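Local coordinates for protein KLLA0B12012p (Kluyveromyces lactis, PDB 6Y3P) that is the C-terminal ATP-grasp domain of Pby1, a direct partner of the mRNA decapping enzyme Dcp2, and probably binds ATP as a tubulin-tyrosine-ligase-like enzyme, at residues Val231-Leu236 with Gln299-Val304; Cys219-Ser224 with Phe329-Leu334; Ala105-Phe110 with Lys342-Asn347. All coordinates share one frame; numbering follows the deposited sequence.

In the fold
All three contacts meet on one antiparallel sheet of the tubulin-tyrosine ligase-like, ATP-grasp domain. Contact 2 pairs strands 215-224 and 326-335 in that sheet. Contact 1, whose centre is about 7 Å away, sets helix 290-313 against the neighbouring strand 228-239, and Cys-219 of contact 2 packs on Val-231 and Ile-300 of contact 1. Contact 3, about 12 Å from contact 2 between centres, joins the next strand, 341-347, to residues just before strand 109-113 of a second sheet. Along the chain the first segments run 105-110, 219-224, 231-236 and the second ones 299-304, 329-334, 342-347, so distant parts of the sequence converge on one sheet.

Contact 1 of 3, residues Val231-Leu236 with Gln299-Val304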
loop_
_atom_site.group_PDB
_atom_site.type_symbol
_atom_site.label_atom_id
_atom_site.label_comp_id
_atom_site.label_asym_id
_atom_site.label_seq_id
_atom_site.Cartn_x
_atom_site.Cartn_y
_atom_site.Cartn_z
ATOM N N VAL A 231 1.070 7.676 10.128
ATOM C CA VAL A 231 0.373 6.401 10.051
ATOM C C VAL A 231 -0.895 6.524 10.898
ATOM O O VAL A 231 -0.859 7.007 12.026
ATOM C CB VAL A 231 1.280 5.227 10.480
ATOM C CG1 VAL A 231 0.496 3.932 10.615
ATOM C CG2 VAL A 231 2.448 5.045 9.513
ATOM N N TYR A 232 -2.019 6.142 10.313
ATOM C CA TYR A 232 -3.320 6.110 10.966
ATOM C C TYR A 232 -3.450 4.738 11.677
ATOM O O TYR A 232 -3.457 3.692 11.017
ATOM C CB TYR A 232 -4.441 6.337 9.931
ATOM C CG TYR A 232 -5.801 6.494 10.566
ATOM C CD1 TYR A 232 -5.989 7.329 11.671
ATOM C CD2 TYR A 232 -6.906 5.826 10.060
ATOM C CE1 TYR A 232 -7.239 7.464 12.275
ATOM C CE2 TYR A 232 -8.164 5.962 10.648
ATOM C CZ TYR A 232 -8.324 6.784 11.753
ATOM O OH TYR A 232 -9.564 6.933 12.312
ATOM N N ASP A 233 -3.487 4.757 13.020
ATOM C CA ASP A 233 -3.515 3.556 13.867
ATOM C C ASP A 233 -4.840 2.793 13.906
ATOM O O ASP A 233 -4.870 1.719 14.488
ATOM C CB ASP A 233 -3.049 3.864 15.304
ATOM C CG ASP A 233 -1.539 3.765 15.462
ATOM O OD1 ASP A 233 -0.861 3.378 14.477
ATOM O OD2 ASP A 233 -1.037 4.073 16.565
ATOM N N ARG A 234 -5.907 3.320 13.304
ATOM C CA ARG A 234 -7.178 2.607 13.231
ATOM C C ARG A 234 -7.146 1.929 11.863
ATOM O O ARG A 234 -7.450 2.549 10.841
ATOM C CB ARG A 234 -8.356 3.570 13.391
ATOM C CG ARG A 234 -8.361 4.299 14.761
ATOM C CD ARG A 234 -9.684 5.019 15.033
ATOM N NE ARG A 234 -10.816 4.086 15.059
ATOM C CZ ARG A 234 -12.091 4.439 14.980
ATOM N NH1 ARG A 234 -12.428 5.722 14.896
ATOM N NH2 ARG A 234 -13.044 3.514 15.001
ATOM N N MET A 235 -6.615 0.705 11.834
ATOM C CA MET A 235 -6.416 -0.039 10.602
ATOM C C MET A 235 -7.550 -1.038 10.297
ATOM O O MET A 235 -8.426 -1.276 11.129
ATOM C CB MET A 235 -5.036 -0.707 10.580
ATOM C CG MET A 235 -3.972 0.048 11.340
ATOM S SD MET A 235 -2.385 -0.788 11.147
ATOM C CE MET A 235 -1.285 0.420 11.927
ATOM N N LEU A 236 -7.567 -1.560 9.076
ATOM C CA LEU A 236 -8.621 -2.460 8.625
ATOM C C LEU A 236 -8.069 -3.835 8.379
ATOM O O LEU A 236 -6.945 -3.985 7.887
ATOM C CB LEU A 236 -9.219 -1.947 7.293
ATOM C CG LEU A 236 -10.237 -0.792 7.296
ATOM C CD1 LEU A 236 -9.658 0.465 7.880
ATOM C CD2 LEU A 236 -10.658 -0.458 5.896
ATOM N N GLN A 299 5.831 -2.766 14.200
ATOM C CA GLN A 299 6.373 -3.219 12.895
ATOM C C GLN A 299 5.875 -2.373 11.735
ATOM O O GLN A 299 6.666 -2.031 10.855
ATOM C CB GLN A 299 5.986 -4.669 12.586
ATOM C CG GLN A 299 6.533 -5.707 13.544
ATOM C CD GLN A 299 5.941 -7.052 13.213
ATOM O OE1 GLN A 299 6.273 -7.659 12.183
ATOM N NE2 GLN A 299 5.032 -7.535 14.072
ATOM N N ILE A 300 4.575 -2.018 11.728
ATOM C CA ILE A 300 3.999 -1.207 10.640
ATOM C C ILE A 300 4.658 0.193 10.578
ATOM O O ILE A 300 5.055 0.651 9.501
ATOM C CB ILE A 300 2.442 -1.175 10.699
ATOM C CG1 ILE A 300 1.887 -2.507 10.145
ATOM C CG2 ILE A 300 1.871 0.033 9.913
ATOM C CD1 ILE A 300 0.423 -2.895 10.506
ATOM N N HIS A 301 4.789 0.846 11.726
ATOM C CA HIS A 301 5.395 2.176 11.814
ATOM C C HIS A 301 6.824 2.129 11.404
ATOM O O HIS A 301 7.284 3.041 10.751
ATOM C CB HIS A 301 5.334 2.679 13.246
ATOM C CG HIS A 301 3.959 2.978 13.712
ATOM N ND1 HIS A 301 3.741 3.637 14.890
ATOM C CD2 HIS A 301 2.773 2.715 13.131
ATOM C CE1 HIS A 301 2.432 3.766 14.988
ATOM N NE2 HIS A 301 1.817 3.238 13.944
ATOM N N GLU A 302 7.539 1.073 11.781
ATOM C CA GLU A 302 8.924 0.917 11.402
ATOM C C GLU A 302 9.099 0.725 9.903
ATOM O O GLU A 302 9.963 1.367 9.306
ATOM C CB GLU A 302 9.566 -0.213 12.217
ATOM C CG GLU A 302 11.072 -0.107 12.336
ATOM C CD GLU A 302 11.673 1.251 12.667
ATOM O OE1 GLU A 302 11.057 2.039 13.426
ATOM O OE2 GLU A 302 12.792 1.510 12.173
ATOM N N ALA A 303 8.245 -0.118 9.295
ATOM C CA ALA A 303 8.275 -0.454 7.871
ATOM C C ALA A 303 7.937 0.737 6.965
ATOM O O ALA A 303 8.606 0.939 5.939
ATOM C CB ALA A 303 7.372 -1.640 7.586
ATOM N N VAL A 304 6.925 1.544 7.375
ATOM C CA VAL A 304 6.488 2.763 6.693
ATOM C C VAL A 304 7.645 3.816 6.692
ATOM O O VAL A 304 7.974 4.368 5.649
ATOM C CB VAL A 304 5.167 3.321 7.321
ATOM C CG1 VAL A 304 4.912 4.745 6.869
ATOM C CG2 VAL A 304 3.955 2.438 6.982
#
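Val-231 lies opposite His-301, their CA atoms 6.8 Å apart, where strand 228-239 passes one turn of helix 290-313. Val-231 and Tyr-232 are extended, while 299-304 is helical throughout. Side chains make the whole contact. NE2 of His-301 donates to OD1 of Asp-233 over 2.7 Å, with an N-H...O angle of 148°. The acceptor sits in the imidazole plane and offers its syn lone pair, and carboxylate and ring are nearly coplanar, 11° apart, so the acid meets the ring at its edge. With chi1 at -68° the His-301 ring swings beside its own backbone N and its far nitrogen reaches the acid. Next to this polar pair Val-231 puts its two methyls to different uses: CG1 lies obliquely against the imidazole, 3.6 Å from His-301 CD2, and CG2 meets Val-304 CG1 tip to tip, also at 3.6 Å. Farther along, the extended Met-235 reaches Ile-300 end to end, its SD 3.6 Å from Ile-300 CD1 and its CE 3.8 Å from Ile-300 CG2. Cys-219 of strand 215-224 fills in beside Val-231, Met-235 and Ile-300, and Val-394 of strand 391-396 packs on Val-231, His-301 and Val-304. The helix is thus seated on the sheet by buried aliphatic groups, with a histidine-carboxylate bond at their partly exposed margin. That bond and the packing of Val-231 and Val-394 hold the ring in its rotation, and the nearby carboxylate would tend to favour a protonated imidazole.

Contact 2 of 3, residues Cys219-Ser224 with Phe329-Leu334; sequences CYVTCS and FGFDFL
Cys-219 and Phe-331 exchange two backbone hydrogen bonds, Cys-219 N to Phe-331 O and Phe-331 N to Cys-219 O. Val-221 and Phe-329 repeat the exchange, Val-221 N to Phe-329 O and Phe-329 N to Val-221 O, and all four bonds measure 2.7 to 2.9 Å. Between these hydrogen-bonded pairs lies the non-hydrogen-bonded pair of Tyr-220 and Gly-330, where CA of Tyr-220 makes a C-H...O contact with Phe-329 O. On the face that carries Cys-219 and Val-221, CG2 of Val-221 sits over one face of the Phe-331 ring, 3.9 Å from its centroid, in a CH-pi contact displaced toward the rim. This methyl is turned beside its own backbone N, the other, CG1, being anti to it (chi1 178°). SG of Cys-223 approaches CE1 of Phe-329 obliquely at 3.9 Å, and Cys-219 CB touches the edge of the Phe-333 ring. Helix 290-313 covers this face through Ile-300, Val-304 and Phe-308; on the other, Tyr-220 packs against Ile-363 and Leu-366 of helix 357-375. The arrangement is that of a twisted antiparallel sheet covered by helices on both faces, consistent with one of the alpha/beta subdomains of the ATP-grasp fold.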
loop_
_atom_site.group_PDB
_atom_site.type_symbol
_atom_site.label_atom_id
_atom_site.label_comp_id
_atom_site.label_asym_id
_atom_site.label_seq_id
_atom_site.Cartn_x
_atom_site.Cartn_y
_atom_site.Cartn_z
ATOM N N CYS A 219 -3.653 -0.278 5.900
ATOM C CA CYS A 219 -3.193 0.799 6.759
ATOM C C CYS A 219 -3.169 2.127 5.938
ATOM O O CYS A 219 -2.516 2.184 4.888
ATOM C CB CYS A 219 -1.813 0.435 7.312
ATOM S SG CYS A 219 -1.049 1.716 8.340
ATOM N N TYR A 220 -3.929 3.168 6.372
ATOM C CA TYR A 220 -3.879 4.470 5.681
ATOM C C TYR A 220 -2.696 5.271 6.188
ATOM O O TYR A 220 -2.536 5.453 7.391
ATOM C CB TYR A 220 -5.175 5.264 5.817
ATOM C CG TYR A 220 -6.342 4.510 5.229
ATOM C CD1 TYR A 220 -6.441 4.301 3.854
ATOM C CD2 TYR A 220 -7.324 3.957 6.049
ATOM C CE1 TYR A 220 -7.498 3.577 3.306
ATOM C CE2 TYR A 220 -8.394 3.238 5.512
ATOM C CZ TYR A 220 -8.485 3.065 4.136
ATOM O OH TYR A 220 -9.521 2.369 3.581
ATOM N N VAL A 221 -1.841 5.692 5.267
ATOM C CA VAL A 221 -0.618 6.417 5.544
ATOM C C VAL A 221 -0.711 7.762 4.850
ATOM O O VAL A 221 -0.928 7.797 3.645
ATOM C CB VAL A 221 0.606 5.601 5.074
ATOM C CG1 VAL A 221 1.908 6.374 5.306
ATOM C CG2 VAL A 221 0.659 4.241 5.758
ATOM N N THR A 222 -0.569 8.866 5.602
ATOM C CA THR A 222 -0.633 10.206 5.025
ATOM C C THR A 222 0.732 10.837 5.024
ATOM O O THR A 222 1.371 10.942 6.062
ATOM C CB THR A 222 -1.705 11.101 5.712
ATOM O OG1 THR A 222 -2.945 10.409 5.768
ATOM C CG2 THR A 222 -1.913 12.436 5.003
ATOM N N CYS A 223 1.184 11.230 3.850
ATOM C CA CYS A 223 2.405 12.004 3.664
ATOM C C CYS A 223 1.972 13.412 3.572
ATOM O O CYS A 223 1.049 13.698 2.830
ATOM C CB CYS A 223 3.143 11.593 2.398
ATOM S SG CYS A 223 4.094 10.089 2.593
ATOM N N SER A 224 2.650 14.292 4.272
ATOM C CA SER A 224 2.354 15.719 4.243
ATOM C C SER A 224 3.629 16.547 3.977
ATOM O O SER A 224 4.602 16.417 4.716
ATOM C CB SER A 224 1.700 16.146 5.552
ATOM O OG SER A 224 1.409 17.530 5.477
ATOM N N PHE A 329 -2.183 7.207 1.288
ATOM C CA PHE A 329 -2.002 5.971 0.555
ATOM C C PHE A 329 -2.575 4.821 1.382
ATOM O O PHE A 329 -2.639 4.910 2.611
ATOM C CB PHE A 329 -0.501 5.694 0.339
ATOM C CG PHE A 329 0.296 6.778 -0.346
ATOM C CD1 PHE A 329 0.918 7.779 0.393
ATOM C CD2 PHE A 329 0.499 6.748 -1.723
ATOM C CE1 PHE A 329 1.701 8.758 -0.239
ATOM C CE2 PHE A 329 1.287 7.723 -2.356
ATOM C CZ PHE A 329 1.873 8.725 -1.610
ATOM N N GLY A 330 -2.931 3.743 0.679
ATOM C CA GLY A 330 -3.398 2.494 1.256
ATOM C C GLY A 330 -2.285 1.465 1.271
ATOM O O GLY A 330 -1.918 0.935 0.219
ATOM N N PHE A 331 -1.698 1.207 2.462
ATOM C CA PHE A 331 -0.631 0.223 2.603
ATOM C C PHE A 331 -1.221 -1.130 2.937
ATOM O O PHE A 331 -1.952 -1.261 3.913
ATOM C CB PHE A 331 0.399 0.641 3.654
ATOM C CG PHE A 331 1.495 1.559 3.183
ATOM C CD1 PHE A 331 1.196 2.801 2.632
ATOM C CD2 PHE A 331 2.826 1.258 3.435
ATOM C CE1 PHE A 331 2.210 3.681 2.280
ATOM C CE2 PHE A 331 3.841 2.141 3.076
ATOM C CZ PHE A 331 3.528 3.348 2.502
ATOM N N ASP A 332 -0.919 -2.123 2.111
ATOM C CA ASP A 332 -1.402 -3.478 2.317
ATOM C C ASP A 332 -0.311 -4.399 2.813
ATOM O O ASP A 332 0.725 -4.618 2.152
ATOM C CB ASP A 332 -2.126 -4.029 1.079
ATOM C CG ASP A 332 -3.425 -3.270 0.832
ATOM O OD1 ASP A 332 -4.457 -3.626 1.460
ATOM O OD2 ASP A 332 -3.390 -2.270 0.087
ATOM N N PHE A 333 -0.549 -4.893 4.027
ATOM C CA PHE A 333 0.300 -5.813 4.761
ATOM C C PHE A 333 -0.376 -7.174 4.970
ATOM O O PHE A 333 -1.560 -7.244 5.269
ATOM C CB PHE A 333 0.604 -5.245 6.159
ATOM C CG PHE A 333 1.475 -4.024 6.203
ATOM C CD1 PHE A 333 2.855 -4.139 6.248
ATOM C CD2 PHE A 333 0.916 -2.756 6.285
ATOM C CE1 PHE A 333 3.664 -2.992 6.319
ATOM C CE2 PHE A 333 1.728 -1.616 6.322
ATOM C CZ PHE A 333 3.092 -1.745 6.333
ATOM N N LEU A 334 0.412 -8.236 4.900
ATOM C CA LEU A 334 0.021 -9.609 5.221
ATOM C C LEU A 334 0.579 -9.893 6.637
ATOM O O LEU A 334 1.590 -9.315 7.042
ATOM C CB LEU A 334 0.652 -10.572 4.210
ATOM C CG LEU A 334 -0.181 -10.952 2.966
ATOM C CD1 LEU A 334 -0.568 -9.755 2.139
ATOM C CD2 LEU A 334 0.579 -11.918 2.075
#

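Contact 3 of 3, residues Ala105-Phe110 with Lys342-Asn347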
loop_
_atom_site.group_PDB
_atom_site.type_symbol
_atom_site.label_atom_id
_atom_site.label_comp_id
_atom_site.label_asym_id
_atom_site.label_seq_id
_atom_site.Cartn_x
_atom_site.Cartn_y
_atom_site.Cartn_z
ATOM N N ALA A 105 10.195 -7.553 6.571
ATOM C CA ALA A 105 8.837 -7.034 6.405
ATOM C C ALA A 105 8.414 -6.672 4.957
ATOM O O ALA A 105 7.608 -5.771 4.767
ATOM C CB ALA A 105 8.654 -5.826 7.323
ATOM N N PHE A 106 8.890 -7.414 3.953
ATOM C CA PHE A 106 8.525 -7.159 2.555
ATOM C C PHE A 106 8.489 -8.437 1.717
ATOM O O PHE A 106 9.411 -9.256 1.790
ATOM C CB PHE A 106 9.487 -6.129 1.922
ATOM C CG PHE A 106 9.257 -5.853 0.458
ATOM C CD1 PHE A 106 8.043 -5.341 0.011
ATOM C CD2 PHE A 106 10.268 -6.065 -0.472
ATOM C CE1 PHE A 106 7.848 -5.045 -1.342
ATOM C CE2 PHE A 106 10.064 -5.777 -1.822
ATOM C CZ PHE A 106 8.859 -5.265 -2.245
ATOM N N LEU A 107 7.437 -8.584 0.903
ATOM C CA LEU A 107 7.269 -9.727 0.024
ATOM C C LEU A 107 7.788 -9.316 -1.305
ATOM O O LEU A 107 7.175 -8.491 -1.971
ATOM C CB LEU A 107 5.788 -10.168 -0.081
ATOM C CG LEU A 107 5.177 -10.710 1.187
ATOM C CD1 LEU A 107 3.705 -10.885 1.030
ATOM C CD2 LEU A 107 5.849 -11.998 1.645
ATOM N N GLU A 108 8.987 -9.799 -1.639
ATOM C CA GLU A 108 9.650 -9.492 -2.895
ATOM C C GLU A 108 8.850 -10.066 -4.051
ATOM O O GLU A 108 8.161 -11.074 -3.888
ATOM C CB GLU A 108 11.038 -10.130 -2.935
ATOM C CG GLU A 108 12.003 -9.619 -1.894
ATOM C CD GLU A 108 13.271 -10.440 -1.875
ATOM O OE1 GLU A 108 13.201 -11.623 -1.467
ATOM O OE2 GLU A 108 14.323 -9.919 -2.310
ATOM N N SER A 109 8.946 -9.422 -5.208
ATOM C CA SER A 109 8.350 -9.874 -6.459
ATOM C C SER A 109 9.370 -9.628 -7.556
ATOM O O SER A 109 10.241 -8.754 -7.429
ATOM C CB SER A 109 7.043 -9.149 -6.757
ATOM O OG SER A 109 7.248 -7.747 -6.805
ATOM N N PHE A 110 9.317 -10.456 -8.594
ATOM C CA PHE A 110 10.216 -10.371 -9.735
ATOM C C PHE A 110 9.416 -10.646 -10.973
ATOM O O PHE A 110 8.360 -11.258 -10.893
ATOM C CB PHE A 110 11.357 -11.391 -9.623
ATOM C CG PHE A 110 12.151 -11.318 -8.345
ATOM C CD1 PHE A 110 11.797 -12.088 -7.243
ATOM C CD2 PHE A 110 13.262 -10.488 -8.244
ATOM C CE1 PHE A 110 12.534 -12.018 -6.055
ATOM C CE2 PHE A 110 14.002 -10.427 -7.057
ATOM C CZ PHE A 110 13.635 -11.193 -5.972
ATOM N N LYS A 342 4.162 -8.284 6.646
ATOM C CA LYS A 342 4.886 -8.305 5.403
ATOM C C LYS A 342 4.238 -7.348 4.465
ATOM O O LYS A 342 3.057 -7.478 4.185
ATOM C CB LYS A 342 5.065 -9.744 4.855
ATOM C CG LYS A 342 6.456 -10.289 5.249
ATOM C CD LYS A 342 6.565 -11.811 5.288
ATOM C CE LYS A 342 7.959 -12.309 5.653
ATOM N NZ LYS A 342 8.993 -12.017 4.604
ATOM N N LEU A 343 4.978 -6.306 4.060
ATOM C CA LEU A 343 4.424 -5.338 3.117
ATOM C C LEU A 343 4.263 -5.983 1.745
ATOM O O LEU A 343 5.198 -6.587 1.214
ATOM C CB LEU A 343 5.236 -4.025 3.032
ATOM C CG LEU A 343 4.682 -2.961 2.073
ATOM C CD1 LEU A 343 3.340 -2.411 2.546
ATOM C CD2 LEU A 343 5.683 -1.853 1.870
ATOM N N LEU A 344 3.059 -5.860 1.194
ATOM C CA LEU A 344 2.749 -6.410 -0.100
ATOM C C LEU A 344 2.756 -5.309 -1.154
ATOM O O LEU A 344 3.399 -5.469 -2.189
ATOM C CB LEU A 344 1.397 -7.155 -0.041
ATOM C CG LEU A 344 0.834 -7.676 -1.360
ATOM C CD1 LEU A 344 1.653 -8.877 -1.905
ATOM C CD2 LEU A 344 -0.637 -8.040 -1.200
ATOM N N GLU A 345 2.027 -4.203 -0.912
ATOM C CA GLU A 345 1.907 -3.101 -1.882
ATOM C C GLU A 345 1.431 -1.813 -1.247
ATOM O O GLU A 345 0.906 -1.799 -0.122
ATOM C CB GLU A 345 0.945 -3.480 -3.028
ATOM C CG GLU A 345 -0.495 -3.681 -2.571
ATOM C CD GLU A 345 -1.424 -4.393 -3.536
ATOM O OE1 GLU A 345 -1.083 -4.476 -4.737
ATOM O OE2 GLU A 345 -2.506 -4.848 -3.093
ATOM N N VAL A 346 1.592 -0.730 -2.013
ATOM C CA VAL A 346 1.176 0.615 -1.659
ATOM C C VAL A 346 0.231 1.026 -2.789
ATOM O O VAL A 346 0.588 0.941 -3.955
ATOM C CB VAL A 346 2.412 1.556 -1.505
ATOM C CG1 VAL A 346 2.003 3.005 -1.255
ATOM C CG2 VAL A 346 3.369 1.058 -0.418
ATOM N N ASN A 347 -0.995 1.383 -2.438
ATOM C CA ASN A 347 -2.019 1.803 -3.389
ATOM C C ASN A 347 -2.332 3.282 -3.222
ATOM O O ASN A 347 -2.654 3.747 -2.128
ATOM C CB ASN A 347 -3.306 0.970 -3.250
ATOM C CG ASN A 347 -3.107 -0.499 -3.504
ATOM O OD1 ASN A 347 -2.830 -0.936 -4.625
ATOM N ND2 ASN A 347 -3.220 -1.287 -2.457
#
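A single backbone bridge, Phe-106 with Leu-343, joins the chain leading into strand 109-113 to strand 341-347, tying together the two antiparallel sheets of this ATP-grasp domain. Two hydrogen bonds flank it, both through Leu-343. Its N donates to Ala-105 O over 2.8 Å, from well above the carbonyl plane, and its O receives Leu-107 N at 3.0 Å. Both N-H groups point almost straight at their acceptors, at 169°. The carbonyl of Leu-343 is also met by the Phe-106 ring, which brings CD1 to 3.3 Å from Leu-343 O in an oblique approach; CG of Phe-106 lies anti to its backbone N (chi1 176°), which carries the ring past this oxygen. Leu-107 is the chief apolar partner. Its CD2 lies 3.7 Å from CD of Lys-342, the two side chains crossing at about a right angle, and its other branch, CD1, comes within 4.1 Å of CD1 of Leu-344. The aliphatic part of Lys-342 therefore packs on leucine while its amino end turns aside: the chain bends at its last torsion (chi4 -68°), and NZ bonds to Arg-104 O and pairs with Glu-199 of strand 194-200. That places a buried ammonium beside one carboxylate and one carbonyl, both of which would be expected to stabilise its charge. Around the bridge, Phe-106 rests on Ser-87 and Ile-90 of helix 83-95, and Lys-83 at the start of that helix bonds through NZ to the carbonyl oxygens of Leu-107 and Leu-344. Against strand 326-335, Leu-343 packs on Phe-331 and Phe-333, Leu-107 reaches Leu-334, and both Leu-344 and Glu-345 bond through their backbones to Asp-332, the mark of a classic beta bulge.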